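Local structure of kojibiose phosphorylase (Gut metagenome, 6W0P) at residues E111-I116 and Y124-T129; A44-T49 and L103-V108; K6-T11 and M27-I32. The protein belongs to glycoside hydrolase family 65, whose members join a beta-rich N-terminal domain to a helical catalytic barrel and a small C-terminal beta domain. All blocks are in the same frame, centred on the assembly; numbering follows the deposited sequence.

Contact 1 of 3, residues E111-I116 and Y124-T129; sequences EDFKRI and YQRTFT
Strands 111-116 and 124-129 run antiparallel, their axes 4.6 Å apart. Hydrogen-bonded pairs form at Glu111-Thr129, Lys114-Thr127 and Ile116-Gln125, and Arg115-Arg126 is a non-hydrogen-bonded pair. Between Glu111 and Lys114 the register slips by one residue: Asp112 and Phe113 together face Phe128 in a beta bulge. Here Asp112 O takes a CA-H contact from Phe128 and a hydrogen bond from a water that also meets Thr129 OG1. The pair is a beta hairpin in the large antiparallel sheet of the N-terminal domain, flanked by strands 15-19 and 135-145. On the face shared by the two arginines, Arg115 bends at chi3 (-62°) and its NH1 donates to Tyr124 OH at 3.1 Å. That hydroxyl lies somewhat out of the guanidinium plane, while Arg115 CD sits at the edge of the tyrosine ring, in its plane. NE of Arg115 is salt-bridged to Glu18. The Phe113 ring meets the aliphatic part of Arg126 at a slant, with CZ 3.9 Å from Arg126 CD, and its CD2 rests 4.0 Å from Phe128 CB. The guanidinium of Arg126 is turned 54° to the Phe113 ring and forms salt bridges with Glu48 and Asp47.

Contact 2 of 3, residues A44-T49 and L103-V108; sequences AFFDET and LDLNKV
A chi1 of 71° lays Glu48 CG against the side chain of Leu103, 4.1 Å from Leu103 CG, and the fold of the chain at chi2 (-80°) then carries OE2 over to the flank of Leu105. Phe46 approaches the same leucine at about a right angle, its CE2 3.8 Å from Leu105 CD1. The two loops share no direct hydrogen bond, and two waters join them instead. One water donates to Glu48 OE2 at 2.8 Å and also to Thr49 O, and accepts from Leu105 N at 2.7 Å, so a carboxylate, a carbonyl and an amide are tied together at one point. A second water links Thr49 N, a long bond, to Leu103 O, which lies 2.8 Å from it. Thr49 O also receives a CA-H contact from Asp104, with CA 3.4 Å from the oxygen. The remaining carboxylate oxygen of Glu48, OE1, is turned to Arg126 on the sheet, while Ser51 bonds to Asp104 OD2. Asp104 shapes its own loop: OD1 accepts from Asn106 N at 3.2 Å, met from above the carboxylate plane, and its carbonyl oxygen accepts from both Lys107 N and Val108 N. The result is an Asx turn at the entry to strand 109-118, held by bridging waters against a second loop over the large sheet of the N-terminal domain.

Contact 3 of 3, residues K6-T11 and M27-I32; sequences KRYLET and MVSESI
Tyr8 reaches across to helix 27-32 and places its hydroxyl beside Ser29, to whose OG it donates a short hydrogen bond of 2.5 Å. The serine oxygen lies at the edge of the ring and in its plane. Close by, the Val28 side chain runs counter to the tyrosine, alongside it, its CG1 3.8 Å from Tyr8 CE1 and nearer still to the hydroxyl. A chi1 of 76° tucks the tyrosine CG over its own backbone, flanked by N and C, and one face of the ring is covered by its own neighbour, with Leu9 CG over the ring centre. Leu9 then meets Ile32 tip to tip, CD1 to CD1 at 3.9 Å. This buried cluster is compact but small: only side-chain ends bridge the gap, and even the nearest alpha carbons, those of Leu9 and Ser29, stay 9.2 Å apart. Away from it the segments diverge. The solvent-exposed Arg7 forms a salt bridge with Asp654, Lys6 NZ bonds to Asn658, and on the far side of the helix Glu30 turns away to pair with Arg43. Strand 15-19 fills in beside the cluster, with Leu9 against Ile16 and both Leu9 and Ser29 against Glu18. Further out, Thr11 packs on helix 308-324 and Ile32 O bonds to Tyr316 of that helix, so the N-terminal segment, which ends as the outermost strand of the large sheet, and the short helix both reach helix 308-324.

From the N terminus, contact 3 comes first, bringing helix 27-32 back to the segment 6-11 after a short excursion through strand 15-19. Contact 2 then closes a much longer loop, from 44-49 to 103-108, and contact 1 follows almost at once as the tight hairpin 111-129. The three are in series; none nests within or crosses another. They nonetheless adjoin in space: contacts 1 and 2 meet through Arg126, Ala44 N of contact 2 probably bonds to Glu30 O of the helix in contact 3, and Arg115 of contact 1 packs on Ser29. Together they join one end of the large sheet to the loops and the short helix beside it.

Contact 1 of 3, residues E111-I116 and Y124-T129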
# COMPACT_ATOMS: atom_id res chain seq x y z
N GLU A 111 -48.60 -15.31 -1.79
CA GLU A 111 -49.04 -15.19 -0.37
C GLU A 111 -48.54 -16.44 0.39
O GLU A 111 -48.06 -17.37 -0.28
CB GLU A 111 -50.56 -14.97 -0.31
CG GLU A 111 -51.34 -16.20 -0.74
CD GLU A 111 -52.84 -16.06 -0.92
OE1 GLU A 111 -53.36 -14.91 -0.95
OE2 GLU A 111 -53.49 -17.11 -1.03
N ASP A 112 -48.64 -16.44 1.72
CA ASP A 112 -48.32 -17.59 2.60
C ASP A 112 -46.94 -18.16 2.25
O ASP A 112 -46.85 -19.36 1.96
CB ASP A 112 -49.40 -18.68 2.50
CG ASP A 112 -50.76 -18.20 2.95
OD1 ASP A 112 -50.81 -17.21 3.72
OD2 ASP A 112 -51.77 -18.81 2.52
N PHE A 113 -45.93 -17.29 2.21
CA PHE A 113 -44.49 -17.61 2.03
C PHE A 113 -43.96 -18.07 3.39
O PHE A 113 -44.22 -17.41 4.41
CB PHE A 113 -43.73 -16.38 1.54
CG PHE A 113 -42.24 -16.55 1.35
CD1 PHE A 113 -41.37 -16.47 2.42
CD2 PHE A 113 -41.70 -16.67 0.09
CE1 PHE A 113 -40.01 -16.60 2.25
CE2 PHE A 113 -40.34 -16.81 -0.09
CZ PHE A 113 -39.49 -16.77 0.99
N LYS A 114 -43.23 -19.17 3.40
CA LYS A 114 -42.55 -19.66 4.63
C LYS A 114 -41.26 -20.33 4.18
O LYS A 114 -41.32 -21.11 3.22
CB LYS A 114 -43.52 -20.57 5.39
CG LYS A 114 -42.97 -21.19 6.66
CD LYS A 114 -44.06 -21.83 7.51
CE LYS A 114 -43.60 -22.25 8.89
NZ LYS A 114 -44.71 -22.16 9.88
N ARG A 115 -40.14 -19.94 4.80
CA ARG A 115 -38.78 -20.50 4.58
C ARG A 115 -38.36 -21.26 5.85
O ARG A 115 -38.48 -20.67 6.95
CB ARG A 115 -37.80 -19.36 4.31
CG ARG A 115 -36.58 -19.78 3.51
CD ARG A 115 -35.41 -18.83 3.64
NE ARG A 115 -35.69 -17.49 3.15
CZ ARG A 115 -35.18 -16.92 2.07
NH1 ARG A 115 -34.33 -17.55 1.27
NH2 ARG A 115 -35.52 -15.68 1.77
N ILE A 116 -37.90 -22.51 5.73
CA ILE A 116 -37.54 -23.37 6.89
C ILE A 116 -36.17 -24.01 6.67
O ILE A 116 -35.97 -24.65 5.63
CB ILE A 116 -38.60 -24.46 7.14
CG1 ILE A 116 -39.98 -23.84 7.31
CG2 ILE A 116 -38.20 -25.31 8.33
CD1 ILE A 116 -41.12 -24.85 7.31
N TYR A 124 -33.88 -27.90 3.73
CA TYR A 124 -34.16 -26.48 3.41
C TYR A 124 -35.41 -26.50 2.53
O TYR A 124 -35.41 -27.15 1.46
CB TYR A 124 -32.93 -25.81 2.78
CG TYR A 124 -33.25 -24.42 2.30
CD1 TYR A 124 -33.70 -23.47 3.18
CD2 TYR A 124 -33.16 -24.08 0.96
CE1 TYR A 124 -34.04 -22.20 2.76
CE2 TYR A 124 -33.52 -22.82 0.52
CZ TYR A 124 -33.96 -21.87 1.42
OH TYR A 124 -34.33 -20.62 1.02
N GLN A 125 -36.47 -25.84 3.00
CA GLN A 125 -37.82 -25.89 2.42
C GLN A 125 -38.33 -24.47 2.27
O GLN A 125 -38.23 -23.68 3.24
CB GLN A 125 -38.75 -26.73 3.30
CG GLN A 125 -39.81 -27.49 2.53
CD GLN A 125 -40.72 -28.27 3.44
OE1 GLN A 125 -41.45 -27.70 4.25
NE2 GLN A 125 -40.70 -29.59 3.30
N ARG A 126 -38.85 -24.16 1.09
CA ARG A 126 -39.50 -22.87 0.79
C ARG A 126 -40.87 -23.19 0.23
O ARG A 126 -40.94 -24.00 -0.73
CB ARG A 126 -38.59 -22.05 -0.13
CG ARG A 126 -38.79 -20.55 -0.03
CD ARG A 126 -37.70 -19.79 -0.77
NE ARG A 126 -37.36 -20.45 -2.03
CZ ARG A 126 -37.71 -20.03 -3.25
NH1 ARG A 126 -38.41 -18.92 -3.42
NH2 ARG A 126 -37.35 -20.74 -4.31
N THR A 127 -41.92 -22.63 0.83
CA THR A 127 -43.34 -22.79 0.42
C THR A 127 -43.91 -21.39 0.11
O THR A 127 -43.55 -20.43 0.80
CB THR A 127 -44.10 -23.55 1.52
OG1 THR A 127 -43.45 -24.81 1.75
CG2 THR A 127 -45.55 -23.77 1.17
N PHE A 128 -44.73 -21.26 -0.93
CA PHE A 128 -45.47 -20.01 -1.22
C PHE A 128 -46.61 -20.33 -2.19
O PHE A 128 -46.57 -21.38 -2.88
CB PHE A 128 -44.51 -18.94 -1.74
CG PHE A 128 -43.66 -19.41 -2.89
CD1 PHE A 128 -44.10 -19.30 -4.18
CD2 PHE A 128 -42.42 -19.99 -2.66
CE1 PHE A 128 -43.33 -19.76 -5.24
CE2 PHE A 128 -41.65 -20.46 -3.71
CZ PHE A 128 -42.12 -20.36 -5.00
N THR A 129 -47.63 -19.48 -2.22
CA THR A 129 -48.75 -19.61 -3.18
C THR A 129 -48.63 -18.51 -4.24
O THR A 129 -48.66 -17.32 -3.89
CB THR A 129 -50.10 -19.69 -2.47
OG1 THR A 129 -50.03 -20.79 -1.55
CG2 THR A 129 -51.24 -19.88 -3.44
O HOH W 1 -48.08 -21.23 0.48

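Contact 2 of 3, residues A44-T49 and L103-V108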
# COMPACT_ATOMS: atom_id res chain seq x y z
N ALA A 44 -28.72 -19.89 0.10
CA ALA A 44 -30.17 -20.17 0.06
C ALA A 44 -30.82 -19.26 -0.98
O ALA A 44 -31.93 -18.72 -0.72
CB ALA A 44 -30.78 -19.98 1.41
N PHE A 45 -30.15 -19.09 -2.13
CA PHE A 45 -30.68 -18.32 -3.26
C PHE A 45 -31.91 -19.09 -3.74
O PHE A 45 -31.92 -20.31 -3.66
CB PHE A 45 -29.62 -18.11 -4.34
CG PHE A 45 -29.12 -19.38 -4.97
CD1 PHE A 45 -29.81 -19.97 -6.01
CD2 PHE A 45 -27.97 -19.99 -4.50
CE1 PHE A 45 -29.35 -21.15 -6.59
CE2 PHE A 45 -27.53 -21.18 -5.06
CZ PHE A 45 -28.21 -21.75 -6.10
N PHE A 46 -32.93 -18.34 -4.15
CA PHE A 46 -34.15 -18.85 -4.82
C PHE A 46 -33.76 -19.70 -6.03
O PHE A 46 -32.87 -19.31 -6.79
CB PHE A 46 -35.06 -17.68 -5.23
CG PHE A 46 -35.73 -16.98 -4.08
CD1 PHE A 46 -35.54 -17.40 -2.77
CD2 PHE A 46 -36.58 -15.91 -4.31
CE1 PHE A 46 -36.19 -16.77 -1.72
CE2 PHE A 46 -37.22 -15.28 -3.26
CZ PHE A 46 -37.03 -15.71 -1.96
N ASP A 47 -34.45 -20.82 -6.18
CA ASP A 47 -34.25 -21.78 -7.30
C ASP A 47 -34.70 -21.10 -8.58
O ASP A 47 -33.90 -20.99 -9.50
CB ASP A 47 -35.01 -23.07 -7.02
CG ASP A 47 -34.83 -23.52 -5.59
OD1 ASP A 47 -33.94 -24.36 -5.37
OD2 ASP A 47 -35.55 -23.00 -4.70
N GLU A 48 -35.94 -20.62 -8.60
CA GLU A 48 -36.57 -19.96 -9.78
C GLU A 48 -35.86 -18.64 -10.04
O GLU A 48 -35.11 -18.20 -9.16
CB GLU A 48 -38.07 -19.73 -9.55
CG GLU A 48 -38.41 -18.65 -8.52
CD GLU A 48 -38.31 -19.05 -7.05
OE1 GLU A 48 -37.91 -20.19 -6.78
OE2 GLU A 48 -38.62 -18.21 -6.19
N THR A 49 -36.10 -18.03 -11.21
CA THR A 49 -35.66 -16.64 -11.53
C THR A 49 -36.03 -15.69 -10.38
O THR A 49 -37.17 -15.71 -9.91
CB THR A 49 -36.27 -16.20 -12.87
OG1 THR A 49 -35.70 -17.04 -13.87
CG2 THR A 49 -36.01 -14.74 -13.20
N LEU A 103 -42.60 -17.32 -13.04
CA LEU A 103 -42.46 -17.21 -11.56
C LEU A 103 -41.18 -16.42 -11.22
O LEU A 103 -40.07 -16.84 -11.60
CB LEU A 103 -42.45 -18.60 -10.92
CG LEU A 103 -42.37 -18.63 -9.40
CD1 LEU A 103 -43.56 -17.95 -8.75
CD2 LEU A 103 -42.27 -20.06 -8.91
N ASP A 104 -41.36 -15.28 -10.55
CA ASP A 104 -40.29 -14.41 -10.01
C ASP A 104 -40.89 -13.61 -8.86
O ASP A 104 -41.79 -12.77 -9.15
CB ASP A 104 -39.74 -13.49 -11.11
CG ASP A 104 -38.69 -12.51 -10.60
OD1 ASP A 104 -38.34 -12.61 -9.41
OD2 ASP A 104 -38.24 -11.65 -11.39
N LEU A 105 -40.47 -13.86 -7.62
CA LEU A 105 -41.17 -13.31 -6.42
C LEU A 105 -40.92 -11.80 -6.29
O LEU A 105 -41.62 -11.18 -5.52
CB LEU A 105 -40.75 -14.06 -5.16
CG LEU A 105 -41.19 -15.52 -5.07
CD1 LEU A 105 -40.89 -16.08 -3.68
CD2 LEU A 105 -42.66 -15.68 -5.40
N ASN A 106 -39.96 -11.24 -7.02
CA ASN A 106 -39.73 -9.76 -7.09
C ASN A 106 -40.80 -9.09 -7.97
O ASN A 106 -40.97 -7.89 -7.83
CB ASN A 106 -38.32 -9.44 -7.59
CG ASN A 106 -37.95 -7.97 -7.48
OD1 ASN A 106 -37.97 -7.40 -6.38
ND2 ASN A 106 -37.62 -7.34 -8.60
N LYS A 107 -41.51 -9.84 -8.82
CA LYS A 107 -42.53 -9.30 -9.77
C LYS A 107 -43.93 -9.83 -9.47
O LYS A 107 -44.85 -9.03 -9.46
CB LYS A 107 -42.11 -9.60 -11.21
CG LYS A 107 -40.94 -8.77 -11.71
CD LYS A 107 -40.53 -9.06 -13.15
CE LYS A 107 -39.23 -8.36 -13.52
NZ LYS A 107 -38.87 -8.57 -14.94
N VAL A 108 -44.11 -11.12 -9.22
CA VAL A 108 -45.46 -11.76 -9.26
C VAL A 108 -46.21 -11.51 -7.94
O VAL A 108 -45.61 -10.98 -7.01
CB VAL A 108 -45.36 -13.26 -9.61
CG1 VAL A 108 -44.65 -13.48 -10.94
CG2 VAL A 108 -44.69 -14.06 -8.49
O HOH W 2 -38.45 -15.62 -7.16
O HOH W 3 -38.76 -18.97 -12.83

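Contact 3 of 3, residues K6-T11 and M27-I32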
# COMPACT_ATOMS: atom_id res chain seq x y z
N LYS A 6 -31.39 -7.13 14.46
CA LYS A 6 -32.47 -7.04 13.44
C LYS A 6 -33.16 -8.41 13.42
O LYS A 6 -32.84 -9.26 12.56
CB LYS A 6 -31.91 -6.63 12.07
CG LYS A 6 -31.62 -5.14 11.91
CD LYS A 6 -30.44 -4.63 12.71
CE LYS A 6 -29.14 -5.29 12.32
NZ LYS A 6 -27.99 -4.79 13.11
N ARG A 7 -34.05 -8.60 14.38
CA ARG A 7 -34.77 -9.87 14.64
C ARG A 7 -35.94 -9.97 13.65
O ARG A 7 -36.95 -9.29 13.88
CB ARG A 7 -35.27 -9.86 16.09
CG ARG A 7 -36.21 -11.00 16.43
CD ARG A 7 -35.51 -12.34 16.31
NE ARG A 7 -34.34 -12.36 17.18
CZ ARG A 7 -34.32 -12.74 18.46
NH1 ARG A 7 -35.41 -13.18 19.06
NH2 ARG A 7 -33.17 -12.70 19.13
N TYR A 8 -35.81 -10.76 12.58
CA TYR A 8 -36.91 -10.99 11.61
C TYR A 8 -37.24 -12.48 11.50
O TYR A 8 -38.27 -12.76 10.82
CB TYR A 8 -36.57 -10.42 10.23
CG TYR A 8 -35.59 -11.22 9.40
CD1 TYR A 8 -34.23 -11.18 9.65
CD2 TYR A 8 -36.01 -11.97 8.32
CE1 TYR A 8 -33.32 -11.87 8.86
CE2 TYR A 8 -35.12 -12.68 7.52
CZ TYR A 8 -33.76 -12.63 7.80
OH TYR A 8 -32.87 -13.32 7.02
N LEU A 9 -36.47 -13.37 12.14
CA LEU A 9 -36.68 -14.84 12.03
C LEU A 9 -37.39 -15.36 13.27
O LEU A 9 -37.14 -14.86 14.37
CB LEU A 9 -35.33 -15.53 11.78
CG LEU A 9 -34.71 -15.19 10.43
CD1 LEU A 9 -33.32 -15.77 10.29
CD2 LEU A 9 -35.58 -15.69 9.29
N GLU A 10 -38.28 -16.32 13.09
CA GLU A 10 -38.98 -17.00 14.21
C GLU A 10 -37.95 -17.74 15.08
O GLU A 10 -36.91 -18.24 14.55
CB GLU A 10 -40.04 -17.97 13.71
CG GLU A 10 -41.15 -17.31 12.90
CD GLU A 10 -41.66 -15.98 13.44
OE1 GLU A 10 -41.76 -15.02 12.66
OE2 GLU A 10 -41.94 -15.90 14.66
N THR A 11 -38.25 -17.80 16.37
CA THR A 11 -37.48 -18.48 17.43
C THR A 11 -38.06 -19.87 17.66
O THR A 11 -39.15 -19.95 18.25
CB THR A 11 -37.50 -17.66 18.71
OG1 THR A 11 -36.90 -16.42 18.38
CG2 THR A 11 -36.73 -18.33 19.82
N MET A 27 -30.57 -11.13 0.83
CA MET A 27 -29.19 -11.69 0.87
C MET A 27 -28.83 -12.18 2.28
O MET A 27 -28.01 -13.11 2.38
CB MET A 27 -28.18 -10.66 0.36
CG MET A 27 -28.17 -10.56 -1.20
SD MET A 27 -26.98 -9.32 -1.83
CE MET A 27 -25.45 -9.99 -1.16
N VAL A 28 -29.44 -11.62 3.33
CA VAL A 28 -29.21 -12.06 4.74
C VAL A 28 -29.69 -13.50 4.87
O VAL A 28 -28.94 -14.32 5.39
CB VAL A 28 -29.89 -11.13 5.77
CG1 VAL A 28 -29.91 -11.74 7.16
CG2 VAL A 28 -29.22 -9.77 5.81
N SER A 29 -30.91 -13.79 4.39
CA SER A 29 -31.55 -15.12 4.42
C SER A 29 -30.71 -16.10 3.59
O SER A 29 -30.35 -17.17 4.10
CB SER A 29 -32.98 -15.04 3.96
OG SER A 29 -33.72 -14.12 4.78
N GLU A 30 -30.35 -15.73 2.36
CA GLU A 30 -29.43 -16.53 1.52
C GLU A 30 -28.24 -17.02 2.38
O GLU A 30 -27.83 -18.20 2.23
CB GLU A 30 -28.89 -15.71 0.35
CG GLU A 30 -29.88 -15.43 -0.76
CD GLU A 30 -29.31 -14.68 -1.96
OE1 GLU A 30 -28.19 -14.12 -1.85
OE2 GLU A 30 -29.98 -14.65 -3.02
N SER A 31 -27.65 -16.15 3.20
CA SER A 31 -26.43 -16.49 3.98
C SER A 31 -26.81 -17.46 5.11
O SER A 31 -26.23 -18.55 5.20
CB SER A 31 -25.77 -15.23 4.50
OG SER A 31 -25.31 -14.41 3.43
N ILE A 32 -27.82 -17.10 5.87
CA ILE A 32 -28.23 -17.78 7.13
C ILE A 32 -28.68 -19.19 6.82
O ILE A 32 -28.32 -20.13 7.56
CB ILE A 32 -29.32 -16.97 7.85
CG1 ILE A 32 -28.73 -15.68 8.43
CG2 ILE A 32 -30.03 -17.82 8.90
CD1 ILE A 32 -29.74 -14.77 9.08